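Local atomic coordinates of Uly1 (Catenovulum maritimum, PDB entry 7DRQ), a protein that probably cleaves the algal cell-wall polysaccharide ulvan, as a calcium-binding lyase of polysaccharide lyase family 24. Residues T394-A399 / G427-T432; Q442-G447 / Y473-N478. All blocks are in the same frame, centred on the assembly; numbering follows the deposited sequence.

Contact 1 (T394-A399 / G427-T432); sequences TDFPPA and GTNDFT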
ATOM      1  N   THR A 394       6.183 -20.863 -13.976  1.00 14.00           N
ATOM      2  CA  THR A 394       4.893 -20.286 -14.342  1.00 15.24           C
ATOM      3  C   THR A 394       3.742 -21.185 -13.935  1.00 16.94           C
ATOM      4  O   THR A 394       2.587 -20.901 -14.274  1.00 16.44           O
ATOM      5  CB  THR A 394       4.826 -19.991 -15.844  1.00 14.64           C
ATOM      6  OG1 THR A 394       4.948 -21.215 -16.576  1.00 16.68           O
ATOM      7  CG2 THR A 394       5.959 -19.059 -16.241  1.00 18.29           C
ATOM      8  N   ASP A 395       4.033 -22.264 -13.208  1.00 18.03           N
ATOM      9  CA  ASP A 395       2.998 -23.137 -12.657  1.00 14.42           C
ATOM     10  C   ASP A 395       2.526 -22.544 -11.328  1.00 14.36           C
ATOM     11  O   ASP A 395       2.808 -23.043 -10.235  1.00 19.86           O
ATOM     12  CB  ASP A 395       3.538 -24.555 -12.511  1.00 20.03           C
ATOM     13  CG  ASP A 395       2.481 -25.541 -12.048  1.00 26.14           C
ATOM     14  OD1 ASP A 395       1.288 -25.180 -12.014  1.00 24.27           O
ATOM     15  OD2 ASP A 395       2.851 -26.688 -11.724  1.00 27.69           O
ATOM     16  N   PHE A 396       1.777 -21.441 -11.444  1.00 17.68           N
ATOM     17  CA  PHE A 396       1.340 -20.631 -10.315  1.00 16.42           C
ATOM     18  C   PHE A 396      -0.038 -20.058 -10.618  1.00 17.93           C
ATOM     19  O   PHE A 396      -0.282 -19.625 -11.753  1.00 16.91           O
ATOM     20  CB  PHE A 396       2.342 -19.498 -10.040  1.00 16.48           C
ATOM     21  CG  PHE A 396       2.058 -18.730  -8.787  1.00 14.47           C
ATOM     22  CD1 PHE A 396       2.305 -19.297  -7.544  1.00 15.46           C
ATOM     23  CD2 PHE A 396       1.542 -17.448  -8.846  1.00 14.88           C
ATOM     24  CE1 PHE A 396       2.037 -18.594  -6.373  1.00 14.56           C
ATOM     25  CE2 PHE A 396       1.270 -16.737  -7.680  1.00 18.82           C
ATOM     26  CZ  PHE A 396       1.515 -17.316  -6.440  1.00 16.17           C
ATOM     27  N   PRO A 397      -0.950 -20.035  -9.646  1.00 19.17           N
ATOM     28  CA  PRO A 397      -2.330 -19.607  -9.934  1.00 20.80           C
ATOM     29  C   PRO A 397      -2.420 -18.100 -10.086  1.00 18.78           C
ATOM     30  O   PRO A 397      -1.451 -17.373  -9.807  1.00 22.24           O
ATOM     31  CB  PRO A 397      -3.110 -20.097  -8.700  1.00 21.88           C
ATOM     32  CG  PRO A 397      -2.114 -20.074  -7.618  1.00 18.21           C
ATOM     33  CD  PRO A 397      -0.819 -20.523  -8.263  1.00 19.87           C
ATOM     34  N   PRO A 398      -3.570 -17.585 -10.524  1.00 17.66           N
ATOM     35  CA  PRO A 398      -3.720 -16.129 -10.659  1.00 16.82           C
ATOM     36  C   PRO A 398      -3.818 -15.408  -9.326  1.00 23.91           C
ATOM     37  O   PRO A 398      -4.854 -14.816  -9.021  1.00 34.38           O
ATOM     38  CB  PRO A 398      -5.026 -15.985 -11.457  1.00 19.66           C
ATOM     39  CG  PRO A 398      -5.243 -17.322 -12.094  1.00 27.47           C
ATOM     40  CD  PRO A 398      -4.717 -18.303 -11.104  1.00 20.43           C
ATOM     41  N   ALA A 399      -2.764 -15.440  -8.523  1.00 15.94           N
ATOM     42  CA  ALA A 399      -2.749 -14.717  -7.261  1.00 16.37           C
ATOM     43  C   ALA A 399      -1.912 -13.456  -7.419  1.00 14.23           C
ATOM     44  O   ALA A 399      -0.929 -13.448  -8.150  1.00 15.76           O
ATOM     45  CB  ALA A 399      -2.188 -15.589  -6.137  1.00 16.00           C
ATOM     46  N   GLY A 427       9.981 -21.778   0.663  1.00 10.26           N
ATOM     47  CA  GLY A 427      10.982 -22.433  -0.147  1.00 11.30           C
ATOM     48  C   GLY A 427      10.430 -23.425  -1.142  1.00 13.41           C
ATOM     49  O   GLY A 427      11.217 -24.098  -1.818  1.00 14.22           O
ATOM     50  N   THR A 428       9.104 -23.529  -1.259  1.00 12.27           N
ATOM     51  CA  THR A 428       8.456 -24.468  -2.164  1.00 14.18           C
ATOM     52  C   THR A 428       7.373 -23.759  -2.964  1.00 13.60           C
ATOM     53  O   THR A 428       7.015 -22.609  -2.698  1.00 10.49           O
ATOM     54  CB  THR A 428       7.824 -25.657  -1.419  1.00 14.54           C
ATOM     55  OG1 THR A 428       6.562 -25.257  -0.852  1.00 13.50           O
ATOM     56  CG2 THR A 428       8.757 -26.180  -0.315  1.00 16.55           C
ATOM     57  N   ASN A 429       6.837 -24.482  -3.948  1.00 10.52           N
ATOM     58  CA  ASN A 429       5.689 -24.040  -4.734  1.00 14.01           C
ATOM     59  C   ASN A 429       4.499 -24.985  -4.547  1.00 13.28           C
ATOM     60  O   ASN A 429       3.660 -25.127  -5.444  1.00 14.18           O
ATOM     61  CB  ASN A 429       6.074 -23.933  -6.212  1.00 12.26           C
ATOM     62  CG  ASN A 429       4.985 -23.303  -7.073  1.00 15.58           C
ATOM     63  OD1 ASN A 429       4.337 -22.317  -6.689  1.00 13.17           O
ATOM     64  ND2 ASN A 429       4.769 -23.889  -8.244  1.00 16.19           N
ATOM     65  N   ASP A 430       4.388 -25.617  -3.381  1.00 14.07           N
ATOM     66  CA  ASP A 430       3.402 -26.690  -3.183  1.00 15.19           C
ATOM     67  C   ASP A 430       2.267 -26.176  -2.298  1.00 13.70           C
ATOM     68  O   ASP A 430       2.269 -26.358  -1.077  1.00 13.76           O
ATOM     69  CB  ASP A 430       4.063 -27.916  -2.590  1.00 20.89           C
ATOM     70  CG  ASP A 430       5.063 -28.549  -3.540  1.00 31.93           C
ATOM     71  OD1 ASP A 430       4.767 -28.638  -4.754  1.00 33.09           O
ATOM     72  OD2 ASP A 430       6.147 -28.953  -3.066  1.00 38.04           O
ATOM     73  N   PHE A 431       1.285 -25.551  -2.930  1.00 13.97           N
ATOM     74  CA  PHE A 431       0.158 -24.982  -2.214  1.00 15.43           C
ATOM     75  C   PHE A 431      -0.961 -25.997  -2.064  1.00 18.53           C
ATOM     76  O   PHE A 431      -1.186 -26.841  -2.936  1.00 17.77           O
ATOM     77  CB  PHE A 431      -0.372 -23.742  -2.939  1.00 15.21           C
ATOM     78  CG  PHE A 431       0.545 -22.563  -2.844  1.00 15.72           C
ATOM     79  CD1 PHE A 431       1.586 -22.412  -3.746  1.00 14.47           C
ATOM     80  CD2 PHE A 431       0.382 -21.622  -1.836  1.00 14.21           C
ATOM     81  CE1 PHE A 431       2.461 -21.319  -3.653  1.00 16.31           C
ATOM     82  CE2 PHE A 431       1.242 -20.524  -1.736  1.00 14.86           C
ATOM     83  CZ  PHE A 431       2.278 -20.378  -2.650  1.00 13.32           C
ATOM     84  N   THR A 432      -1.663 -25.900  -0.940  1.00 15.12           N
ATOM     85  CA  THR A 432      -2.909 -26.619  -0.724  1.00 18.98           C
ATOM     86  C   THR A 432      -3.915 -25.666  -0.098  1.00 18.65           C
ATOM     87  O   THR A 432      -3.549 -24.786   0.689  1.00 14.96           O
ATOM     88  CB  THR A 432      -2.725 -27.839   0.186  1.00 20.80           C
ATOM     89  OG1 THR A 432      -2.262 -27.410   1.467  1.00 24.39           O
ATOM     90  CG2 THR A 432      -1.723 -28.816  -0.393  1.00 20.35           C
TER
HETATM   91  O   HOH W   1       1.518 -22.930  -7.332  1.00 17.83           O
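N429 reaches from 427-432 into 394-399 and ends against D395 and F396. Its CB points across the gap, and with CG anti to the backbone N (chi1 -172°) the amide is carried out to the other loop. CG passes 3.8 Å from the carbonyl O of D395. At the tip the two amide atoms part: ND2 gives a nearly straight hydrogen bond to D395 O, 2.9 Å long with an angle of 171° at the hydrogen. That oxygen lies in the amide plane of N429, whereas the donor sits tilted from the carbonyl plane of D395. OD1 comes to the edge of the F396 ring, 3.7 Å from CD1, and is hydrogen-bonded to ND1 of H380. A water is also 3.0 Å from N429 OD1 and within bonding range of D395 O. With both ends engaged, the amide has its rotation fixed. Beside it, the edge of F396 meets the face of F431 in an offset edge-to-face pair, F396 CE1 standing 3.9 Å from F431 CE1 and the planes inclined at 69°; I411 touches both rings. Polar link and aromatic pair together join two loops of a beta-propeller, the crossing between successive blades and the outer hairpin turn of the second.

Contact 2 (Q442-G447 / Y473-N478); sequences QSFQKG and YLQIIN
In the blade that holds both chain ends of this beta-propeller, Q442 sets its amide nitrogen over one face of the Y473 ring. NE2 lies 3.2 Å above the ring plane, displaced toward the rim, and is closest to Y473 CE1 and CZ. The amide stands steeply on the ring, the two planes 80° apart. The Q442 side chain, extended beyond CG, spans the distance, and NE2 is also hydrogen-bonded to OE2 of E462, which helps to fix the amide above the tyrosine. F444 approaches Y473 crosswise: F444 CE1 is 4.1 Å from both CD1 and CB of Y473, with CD1 at the edge of the F444 ring. In the antiparallel sheet, strand 455-462 separates 446-452 from 469-478; F444, before the corner at Q445, bonds through its backbone to G417 and packs on P419 as well as L460, at the seam with the preceding blade. With the Y473 ring cut back to an alanine here, the Q442 amide would probably be left to its bond with E462 and freer to turn, and F444 CE1 would keep only the CB contact. Farther along the strand, Q475 brings NE2 to 3.6 Å from both CE2 and CZ of F444, with its amide almost perpendicular to that ring, at 88°. The same nitrogen is hydrogen-bonded to OE1 of E7, on the N-terminal strand 3-15.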
ATOM      1  N   GLN A 442     -21.224 -14.912   4.023  1.00 17.00           N
ATOM      2  CA  GLN A 442     -21.362 -13.673   3.270  1.00 15.81           C
ATOM      3  C   GLN A 442     -20.456 -13.661   2.042  1.00 17.13           C
ATOM      4  O   GLN A 442     -19.469 -14.392   1.950  1.00 18.07           O
ATOM      5  CB  GLN A 442     -21.025 -12.469   4.145  1.00 18.10           C
ATOM      6  CG  GLN A 442     -21.924 -12.314   5.344  1.00 19.91           C
ATOM      7  CD  GLN A 442     -21.339 -11.369   6.343  1.00 24.75           C
ATOM      8  OE1 GLN A 442     -20.836 -11.788   7.380  1.00 28.87           O
ATOM      9  NE2 GLN A 442     -21.367 -10.081   6.030  1.00 24.52           N
ATOM     10  N   SER A 443     -20.790 -12.788   1.101  1.00 13.35           N
ATOM     11  CA  SER A 443     -20.003 -12.594  -0.109  1.00 15.44           C
ATOM     12  C   SER A 443     -19.349 -11.225  -0.064  1.00 16.33           C
ATOM     13  O   SER A 443     -20.004 -10.225   0.257  1.00 14.28           O
ATOM     14  CB  SER A 443     -20.866 -12.720  -1.362  1.00 23.10           C
ATOM     15  OG  SER A 443     -21.002 -14.085  -1.720  1.00 27.17           O
ATOM     16  N   PHE A 444     -18.062 -11.185  -0.393  1.00 14.26           N
ATOM     17  CA  PHE A 444     -17.289  -9.956  -0.358  1.00 10.89           C
ATOM     18  C   PHE A 444     -16.747  -9.643  -1.747  1.00 14.16           C
ATOM     19  O   PHE A 444     -16.509 -10.539  -2.565  1.00 14.55           O
ATOM     20  CB  PHE A 444     -16.151 -10.066   0.675  1.00 12.09           C
ATOM     21  CG  PHE A 444     -16.645 -10.418   2.056  1.00  9.52           C
ATOM     22  CD1 PHE A 444     -17.202  -9.450   2.866  1.00 11.12           C
ATOM     23  CD2 PHE A 444     -16.597 -11.726   2.515  1.00 12.59           C
ATOM     24  CE1 PHE A 444     -17.683  -9.772   4.141  1.00 12.27           C
ATOM     25  CE2 PHE A 444     -17.072 -12.062   3.780  1.00 11.94           C
ATOM     26  CZ  PHE A 444     -17.612 -11.078   4.594  1.00 12.44           C
ATOM     27  N   GLN A 445     -16.567  -8.347  -1.991  1.00 11.82           N
ATOM     28  CA  GLN A 445     -16.189  -7.766  -3.270  1.00 12.11           C
ATOM     29  C   GLN A 445     -14.705  -7.437  -3.346  1.00 13.63           C
ATOM     30  O   GLN A 445     -14.130  -7.393  -4.448  1.00 13.76           O
ATOM     31  CB  GLN A 445     -17.009  -6.485  -3.467  1.00 15.22           C
ATOM     32  CG  GLN A 445     -16.809  -5.729  -4.742  1.00 19.13           C
ATOM     33  CD  GLN A 445     -17.977  -4.791  -4.990  1.00 20.14           C
ATOM     34  OE1 GLN A 445     -19.106  -5.079  -4.589  1.00 22.42           O
ATOM     35  NE2 GLN A 445     -17.711  -3.661  -5.635  1.00 20.33           N
ATOM     36  N   LYS A 446     -14.082  -7.221  -2.194  1.00 10.49           N
ATOM     37  CA  LYS A 446     -12.709  -6.738  -2.092  1.00 12.43           C
ATOM     38  C   LYS A 446     -12.249  -6.952  -0.662  1.00 11.31           C
ATOM     39  O   LYS A 446     -13.036  -6.817   0.269  1.00  9.77           O
ATOM     40  CB  LYS A 446     -12.632  -5.252  -2.471  1.00 13.89           C
ATOM     41  CG  LYS A 446     -11.230  -4.662  -2.522  1.00 12.81           C
ATOM     42  CD  LYS A 446     -11.302  -3.140  -2.710  1.00 11.58           C
ATOM     43  CE  LYS A 446      -9.975  -2.567  -3.205  1.00 14.33           C
ATOM     44  NZ  LYS A 446      -8.859  -2.771  -2.230  1.00 11.85           N
ATOM     45  N   GLY A 447     -10.976  -7.261  -0.483  1.00 13.39           N
ATOM     46  CA  GLY A 447     -10.442  -7.337   0.868  1.00 11.02           C
ATOM     47  C   GLY A 447      -8.988  -6.939   0.885  1.00 12.43           C
ATOM     48  O   GLY A 447      -8.282  -7.077  -0.119  1.00 14.04           O
ATOM     49  N   TYR A 473     -16.522  -5.168   6.714  1.00 11.10           N
ATOM     50  CA  TYR A 473     -16.395  -6.093   7.820  1.00 10.65           C
ATOM     51  C   TYR A 473     -14.924  -6.313   8.118  1.00 10.52           C
ATOM     52  O   TYR A 473     -14.064  -6.157   7.250  1.00 12.86           O
ATOM     53  CB  TYR A 473     -17.028  -7.450   7.501  1.00 11.60           C
ATOM     54  CG  TYR A 473     -18.522  -7.436   7.657  1.00 12.00           C
ATOM     55  CD1 TYR A 473     -19.337  -7.023   6.620  1.00 16.46           C
ATOM     56  CD2 TYR A 473     -19.111  -7.809   8.856  1.00 14.60           C
ATOM     57  CE1 TYR A 473     -20.716  -6.994   6.766  1.00 15.83           C
ATOM     58  CE2 TYR A 473     -20.482  -7.783   9.011  1.00 16.56           C
ATOM     59  CZ  TYR A 473     -21.275  -7.373   7.967  1.00 17.89           C
ATOM     60  OH  TYR A 473     -22.648  -7.349   8.122  1.00 21.97           O
ATOM     61  N   LEU A 474     -14.661  -6.718   9.354  1.00 13.37           N
ATOM     62  CA  LEU A 474     -13.373  -7.254   9.757  1.00 12.09           C
ATOM     63  C   LEU A 474     -13.542  -8.719  10.128  1.00 12.63           C
ATOM     64  O   LEU A 474     -14.400  -9.056  10.955  1.00 13.18           O
ATOM     65  CB  LEU A 474     -12.808  -6.492  10.957  1.00 11.28           C
ATOM     66  CG  LEU A 474     -11.636  -7.176  11.678  1.00 13.24           C
ATOM     67  CD1 LEU A 474     -10.409  -7.274  10.762  1.00 14.57           C
ATOM     68  CD2 LEU A 474     -11.276  -6.432  12.982  1.00 11.79           C
ATOM     69  N   GLN A 475     -12.722  -9.586   9.538  1.00 11.74           N
ATOM     70  CA  GLN A 475     -12.652 -10.978   9.965  1.00 11.47           C
ATOM     71  C   GLN A 475     -11.299 -11.254  10.607  1.00 13.51           C
ATOM     72  O   GLN A 475     -10.266 -10.760  10.142  1.00 13.88           O
ATOM     73  CB  GLN A 475     -12.885 -11.946   8.804  1.00 13.60           C
ATOM     74  CG  GLN A 475     -14.329 -11.961   8.306  1.00 12.49           C
ATOM     75  CD  GLN A 475     -14.601 -13.090   7.336  1.00 15.06           C
ATOM     76  OE1 GLN A 475     -13.689 -13.816   6.931  1.00 14.40           O
ATOM     77  NE2 GLN A 475     -15.866 -13.239   6.947  1.00 14.35           N
ATOM     78  N   ILE A 476     -11.314 -12.018  11.695  1.00 12.25           N
ATOM     79  CA  ILE A 476     -10.091 -12.423  12.384  1.00 15.45           C
ATOM     80  C   ILE A 476     -10.017 -13.939  12.276  1.00 18.18           C
ATOM     81  O   ILE A 476     -10.878 -14.658  12.805  1.00 15.01           O
ATOM     82  CB  ILE A 476     -10.050 -11.943  13.838  1.00 14.57           C
ATOM     83  CG1 ILE A 476     -10.241 -10.424  13.892  1.00 13.78           C
ATOM     84  CG2 ILE A 476      -8.713 -12.302  14.486  1.00 16.06           C
ATOM     85  CD1 ILE A 476     -10.376  -9.873  15.311  1.00 16.61           C
ATOM     86  N   ILE A 477      -9.007 -14.420  11.559  1.00 12.98           N
ATOM     87  CA  ILE A 477      -8.882 -15.823  11.199  1.00 14.81           C
ATOM     88  C   ILE A 477      -7.569 -16.325  11.780  1.00 16.91           C
ATOM     89  O   ILE A 477      -6.504 -15.756  11.512  1.00 16.43           O
ATOM     90  CB  ILE A 477      -8.944 -16.027   9.677  1.00 12.74           C
ATOM     91  CG1 ILE A 477     -10.342 -15.678   9.130  1.00 13.63           C
ATOM     92  CG2 ILE A 477      -8.586 -17.455   9.319  1.00 15.66           C
ATOM     93  CD1 ILE A 477     -10.371 -15.469   7.597  1.00 14.43           C
ATOM     94  N   ASN A 478      -7.652 -17.366  12.601  1.00 14.63           N
ATOM     95  CA  ASN A 478      -6.475 -17.941  13.234  1.00 17.56           C
ATOM     96  C   ASN A 478      -5.750 -18.831  12.234  1.00 16.91           C
ATOM     97  O   ASN A 478      -6.327 -19.796  11.722  1.00 17.58           O
ATOM     98  CB  ASN A 478      -6.888 -18.742  14.471  1.00 16.53           C
ATOM     99  CG  ASN A 478      -5.729 -19.027  15.388  1.00 21.49           C
ATOM    100  OD1 ASN A 478      -4.650 -19.405  14.938  1.00 24.60           O
ATOM    101  ND2 ASN A 478      -5.940 -18.845  16.688  1.00 24.27           N
TER

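Strand 3-15, from the N terminus, lies at one edge of the sheet completed by the last three strands of the chain. The chain next runs through the intervening blades, ending with strand 391-393. Contact 1 then closes a loop of 27 residues, holding the passage into the sheet that begins with strand 403-405 against the turn before that sheet's last strand, 432-436. After it, contact 2 closes a second loop, of 25 residues, which contains strand 455-462 and brings 442-447 to the C-terminal strand. The two loops follow in series, neither nested nor crossed. The centres of contact 1 and contact 2 are about 23 Å apart. Nearest atoms of contact 1 and contact 2 are about 12 Å apart, without touching.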